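Local coordinates for protein putative isohexenylglutaconyl-CoA hydratase (Pseudomonas aeruginosa, PDB 4ZU2) that probably hydrates isohexenylglutaconyl-CoA in bacterial breakdown of acyclic terpenes such as citronellate, as a member of the enoyl-CoA hydratase/isomerase (crotonase) family, at residues E12-E15 and G16-R19; I128-A131 and D132-F135. One frame throughout, in Å; residues are numbered along the deposited sequence.

Contact 1: residues E12-E15 and G16-R19; sequences EPIE and GVLR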
ATOM      1  N   GLU A  12     -23.225  24.760  -0.355  1.00 40.94           N
ATOM      2  CA  GLU A  12     -24.585  24.286  -0.008  1.00 40.77           C
ATOM      3  C   GLU A  12     -24.669  23.565   1.344  1.00 30.69           C
ATOM      4  O   GLU A  12     -24.629  22.342   1.417  1.00 30.12           O
ATOM      5  CB  GLU A  12     -25.129  23.355  -1.095  1.00 48.12           C
ATOM      6  CG  GLU A  12     -24.895  23.798  -2.566  1.00 56.95           C
ATOM      7  CD  GLU A  12     -25.452  22.761  -3.568  1.00 62.48           C
ATOM      8  OE1 GLU A  12     -26.678  22.536  -3.558  1.00 67.31           O
ATOM      9  OE2 GLU A  12     -24.684  22.141  -4.337  1.00 60.80           O
ATOM     10  N   PRO A  13     -24.792  24.312   2.433  1.00 30.76           N
ATOM     11  CA  PRO A  13     -24.846  23.640   3.744  1.00 30.39           C
ATOM     12  C   PRO A  13     -26.214  23.074   4.196  1.00 41.04           C
ATOM     13  O   PRO A  13     -27.068  23.794   4.700  1.00 44.32           O
ATOM     14  CB  PRO A  13     -24.376  24.743   4.710  1.00 31.11           C
ATOM     15  CG  PRO A  13     -24.573  26.028   3.987  1.00 25.41           C
ATOM     16  CD  PRO A  13     -24.715  25.778   2.542  1.00 24.16           C
ATOM     17  N   ILE A  14     -26.385  21.767   4.066  1.00 37.84           N
ATOM     18  CA  ILE A  14     -27.581  21.079   4.539  1.00 35.14           C
ATOM     19  C   ILE A  14     -27.327  20.387   5.885  1.00 36.43           C
ATOM     20  O   ILE A  14     -26.917  19.233   5.927  1.00 32.50           O
ATOM     21  CB  ILE A  14     -28.048  20.006   3.531  1.00 65.96           C
ATOM     22  CG1 ILE A  14     -26.876  19.086   3.108  1.00 95.01           C
ATOM     23  CG2 ILE A  14     -28.608  20.676   2.296  1.00 64.22           C
ATOM     24  CD1 ILE A  14     -27.221  17.568   2.977  1.00 53.16           C
ATOM     25  N   GLU A  15     -27.593  21.092   6.979  1.00 43.05           N
ATOM     26  CA  GLU A  15     -27.515  20.517   8.314  1.00 51.84           C
ATOM     27  C   GLU A  15     -26.060  20.332   8.714  1.00 51.76           C
ATOM     28  O   GLU A  15     -25.365  21.308   8.967  1.00 54.36           O
ATOM     29  CB  GLU A  15     -28.282  19.194   8.407  1.00 57.20           C
ATOM     30  CG  GLU A  15     -29.740  19.271   8.032  1.00 64.88           C
ATOM     31  CD  GLU A  15     -30.273  17.923   7.531  1.00 72.29           C
ATOM     32  OE1 GLU A  15     -29.596  17.308   6.664  1.00 76.31           O
ATOM     33  OE2 GLU A  15     -31.354  17.475   8.004  1.00 69.04           O
ATOM     34  N   GLY A  16     -25.601  19.092   8.785  1.00 49.33           N
ATOM     35  CA  GLY A  16     -24.209  18.826   9.083  1.00 42.98           C
ATOM     36  C   GLY A  16     -23.354  18.599   7.844  1.00 39.11           C
ATOM     37  O   GLY A  16     -22.156  18.378   7.991  1.00 43.40           O
ATOM     38  N   VAL A  17     -23.945  18.670   6.641  1.00 30.88           N
ATOM     39  CA  VAL A  17     -23.218  18.366   5.394  1.00 30.49           C
ATOM     40  C   VAL A  17     -22.985  19.628   4.577  1.00 33.01           C
ATOM     41  O   VAL A  17     -23.931  20.293   4.210  1.00 34.50           O
ATOM     42  CB  VAL A  17     -23.940  17.300   4.563  1.00 22.23           C
ATOM     43  CG1 VAL A  17     -23.176  17.005   3.312  1.00 27.28           C
ATOM     44  CG2 VAL A  17     -24.132  16.025   5.430  1.00 18.31           C
ATOM     45  N   LEU A  18     -21.725  20.001   4.374  1.00 32.39           N
ATOM     46  CA  LEU A  18     -21.398  21.162   3.521  1.00 30.19           C
ATOM     47  C   LEU A  18     -20.986  20.646   2.131  1.00 31.94           C
ATOM     48  O   LEU A  18     -19.939  20.021   1.978  1.00 33.57           O
ATOM     49  CB  LEU A  18     -20.314  22.038   4.143  1.00 30.58           C
ATOM     50  CG  LEU A  18     -19.706  23.174   3.282  1.00 26.79           C
ATOM     51  CD1 LEU A  18     -20.756  24.170   2.809  1.00 27.45           C
ATOM     52  CD2 LEU A  18     -18.649  23.905   4.070  1.00 22.77           C
ATOM     53  N   ARG A  19     -21.852  20.842   1.144  1.00 26.38           N
ATOM     54  CA  ARG A  19     -21.519  20.544  -0.241  1.00 27.30           C
ATOM     55  C   ARG A  19     -20.769  21.711  -0.872  1.00 21.19           C
ATOM     56  O   ARG A  19     -21.180  22.853  -0.720  1.00 24.30           O
ATOM     57  CB  ARG A  19     -22.778  20.316  -1.041  1.00 28.23           C
ATOM     58  CG  ARG A  19     -23.325  18.949  -0.864  1.00 36.88           C
ATOM     59  CD  ARG A  19     -24.631  18.971  -0.047  1.00 46.37           C
ATOM     60  NE  ARG A  19     -25.252  17.657   0.180  1.00 43.40           N
ATOM     61  CZ  ARG A  19     -25.471  16.726  -0.749  1.00 41.60           C
ATOM     62  NH1 ARG A  19     -25.117  16.876  -2.018  1.00 40.98           N
ATOM     63  NH2 ARG A  19     -26.050  15.603  -0.411  1.00 44.49           N
TER
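Glu-12 and Arg-19 face each other as a hydrogen-bonded antiparallel pair, and their two backbone bonds differ in length. Glu-12 N gives its hydrogen to Arg-19 O at 2.8 Å, whereas the return bond from Arg-19 N to Glu-12 O is longer, 3.2 Å. The second such pair, Ile-14 with Val-17, sits at the turn, where Val-17 N binds Ile-14 O at 3.1 Å. The bond from Ile-14 N to Val-17 O is shorter, 2.9 Å, but more bent at the hydrogen (136°). Between these pairs Pro-13, which has no N-H, lies opposite Leu-18 in a non-hydrogen-bonded position, and its CA sends a C-H toward Val-17 O. This is a beta hairpin with a two-residue loop, closed by a type II' turn, with Glu-15 at its first corner, where phi is positive, and Gly-16 at the second. It joins strand 9-14, at the margin of the six-stranded crotonase sheet, to strand 17-22, which goes on to pair with strand 54-59. On the face of Ile-14, Val-17 and Arg-19, chi1 of 50° sets Ile-14 CG1 between the backbone N and the carbonyl carbon, and CD1 runs on alongside Val-17, 3.7 Å from its CB. The same CD1 comes to the edge of the Arg-19 guanidinium, near its plane, 3.4 Å from NE; that nitrogen is buried here without a polar partner. Arg-19 gets there by a bend at chi2 and also packs on Leu-197 and Leu-201 of helix 190-205. Glu-15 reaches Arg-205 of that helix in a salt bridge. On the opposite face, Pro-13 CB lies 4.1 Å from Leu-18 CD1, and Leu-18 packs against Val-42 and Val-46 of helix 33-47.

Contact 2: residues I128-A131 and D132-F135; sequences IAAA and DAQF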
ATOM      1  N   ILE A 128     -16.296   8.691  -5.084  1.00 27.98           N
ATOM      2  CA  ILE A 128     -17.287   8.002  -5.904  1.00 21.52           C
ATOM      3  C   ILE A 128     -17.152   8.559  -7.335  1.00 22.97           C
ATOM      4  O   ILE A 128     -17.378   9.737  -7.552  1.00 26.10           O
ATOM      5  CB  ILE A 128     -18.711   8.283  -5.367  1.00 26.03           C
ATOM      6  CG1 ILE A 128     -18.864   7.825  -3.899  1.00 22.07           C
ATOM      7  CG2 ILE A 128     -19.762   7.602  -6.234  1.00 24.44           C
ATOM      8  CD1 ILE A 128     -19.815   8.652  -3.070  1.00 19.65           C
ATOM      9  N   ALA A 129     -16.786   7.727  -8.306  1.00 19.33           N
ATOM     10  CA  ALA A 129     -16.560   8.216  -9.675  1.00 21.97           C
ATOM     11  C   ALA A 129     -17.615   7.707 -10.640  1.00 29.07           C
ATOM     12  O   ALA A 129     -18.192   6.622 -10.452  1.00 26.64           O
ATOM     13  CB  ALA A 129     -15.205   7.804 -10.165  1.00 22.28           C
ATOM     14  N   ALA A 130     -17.862   8.516 -11.669  1.00 28.27           N
ATOM     15  CA  ALA A 130     -18.626   8.101 -12.843  1.00 24.89           C
ATOM     16  C   ALA A 130     -17.737   7.188 -13.693  1.00 28.69           C
ATOM     17  O   ALA A 130     -16.572   7.496 -13.899  1.00 27.89           O
ATOM     18  CB  ALA A 130     -18.998   9.318 -13.623  1.00 27.20           C
ATOM     19  N   ALA A 131     -18.265   6.070 -14.185  1.00 25.80           N
ATOM     20  CA  ALA A 131     -17.472   5.144 -14.997  1.00 25.39           C
ATOM     21  C   ALA A 131     -16.801   5.797 -16.180  1.00 30.28           C
ATOM     22  O   ALA A 131     -15.771   5.314 -16.638  1.00 36.63           O
ATOM     23  CB  ALA A 131     -18.358   3.988 -15.516  1.00 33.42           C
ATOM     24  N   ASP A 132     -17.407   6.851 -16.718  1.00 32.43           N
ATOM     25  CA  ASP A 132     -16.848   7.515 -17.892  1.00 41.22           C
ATOM     26  C   ASP A 132     -15.955   8.725 -17.505  1.00 32.00           C
ATOM     27  O   ASP A 132     -15.617   9.562 -18.348  1.00 30.79           O
ATOM     28  CB  ASP A 132     -17.981   7.929 -18.857  1.00 46.48           C
ATOM     29  CG  ASP A 132     -19.026   8.829 -18.193  1.00 52.83           C
ATOM     30  OD1 ASP A 132     -18.791   9.229 -17.033  1.00 59.53           O
ATOM     31  OD2 ASP A 132     -20.077   9.141 -18.820  1.00 49.59           O
ATOM     32  N   ALA A 133     -15.595   8.831 -16.229  1.00 29.00           N
ATOM     33  CA  ALA A 133     -14.671   9.868 -15.787  1.00 24.83           C
ATOM     34  C   ALA A 133     -13.331   9.569 -16.424  1.00 26.30           C
ATOM     35  O   ALA A 133     -13.038   8.410 -16.671  1.00 26.43           O
ATOM     36  CB  ALA A 133     -14.585   9.900 -14.267  1.00 22.53           C
ATOM     37  N   GLN A 134     -12.551  10.603 -16.770  1.00 29.33           N
ATOM     38  CA  GLN A 134     -11.193  10.382 -17.264  1.00 30.46           C
ATOM     39  C   GLN A 134     -10.132  11.041 -16.355  1.00 29.16           C
ATOM     40  O   GLN A 134     -10.058  12.276 -16.180  1.00 21.13           O
ATOM     41  CB  GLN A 134     -11.016  10.755 -18.746  1.00 34.74           C
ATOM     42  CG  GLN A 134     -11.460   9.676 -19.852  1.00 95.47           C
ATOM     43  CD  GLN A 134     -11.042   8.189 -19.614  1.00 75.51           C
ATOM     44  OE1 GLN A 134     -11.409   7.601 -18.609  1.00 81.08           O
ATOM     45  NE2 GLN A 134     -10.334   7.575 -20.578  1.00 65.53           N
ATOM     46  N   PHE A 135      -9.328  10.147 -15.785  1.00 29.30           N
ATOM     47  CA  PHE A 135      -8.254  10.435 -14.857  1.00 22.61           C
ATOM     48  C   PHE A 135      -6.912  10.467 -15.563  1.00 24.61           C
ATOM     49  O   PHE A 135      -6.697   9.784 -16.570  1.00 27.98           O
ATOM     50  CB  PHE A 135      -8.172   9.331 -13.781  1.00 24.78           C
ATOM     51  CG  PHE A 135      -9.397   9.193 -12.964  1.00 23.67           C
ATOM     52  CD1 PHE A 135     -10.470   8.438 -13.432  1.00 30.08           C
ATOM     53  CD2 PHE A 135      -9.491   9.800 -11.719  1.00 29.38           C
ATOM     54  CE1 PHE A 135     -11.638   8.307 -12.664  1.00 30.89           C
ATOM     55  CE2 PHE A 135     -10.649   9.687 -10.957  1.00 27.39           C
ATOM     56  CZ  PHE A 135     -11.730   8.939 -11.438  1.00 29.04           C
TER
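Ala-130 and Ala-133 are tied by the one hydrogen bond of this bend, from Ala-133 N to Ala-130 O at 2.9 Å. It is fairly straight at the hydrogen, 160°. Ala-133 CB sits close to the same oxygen, 3.1 Å from Ala-130 O, a close methyl-carbonyl contact beside the bond. Asp-132 N is also near Ala-130 O, but its hydrogen is badly aimed and it makes no bond there. Together these residues form a type I beta turn, with Ala-131 and Asp-132 at the two corners. The turn carries the chain out of strand 126-130, one of the parallel strands of the crotonase core sheet, and into strand 134-136 of the small three-stranded sheet. The two arms diverge beyond the turn instead of pairing as a hairpin: strand 126-130 keeps its bonds to strands 104-109 and 185-187, while strand 134-136 lies between strands 112-114 and 172-173.

Of the side-chain contacts, one involves a carboxylate. Chi1 of 57° places Asp-132 CG between its own backbone N and carbonyl carbon, which turns OD1 back to 3.4 Å from Ala-130 CB. This is a van der Waals touch with a methyl. Apolar packing does the rest. Ala-133 CB is 4.5 Å from Ala-130 CB. Farther from the corner, Phe-135 directs its ring back toward the first strand, so that CZ lies 3.9 Å from Ala-129 CB. The methyl meets the rim of the ring in the ring plane, not a face. Val-109 touches both Phe-135 and Ala-129, and the ring of Phe-172 meets that of Phe-135 with nearly parallel planes. Ala-177 of helix 174-179 also packs on Phe-135.

Both contacts reach the six-stranded sheet of the crotonase fold, contact 2 through strand 126-130 alone; contact 1 comes first along the chain and contact 2 more than a hundred residues later. Their centres are 24 Å apart and their nearest atoms about 10 Å, so they do not touch. Strands 54-59 and 104-109 separate strand 17-22 of contact 1 from strand 126-130 of contact 2. The hairpin of contact 1 reverses the chain within the sheet, whereas the turn of contact 2 leads out of it to the smaller sheet. Helix 190-205 packs on both regions, meeting Val-17 and Arg-19 at one and Ile-128 at the other, and thus spans this face of the sheet.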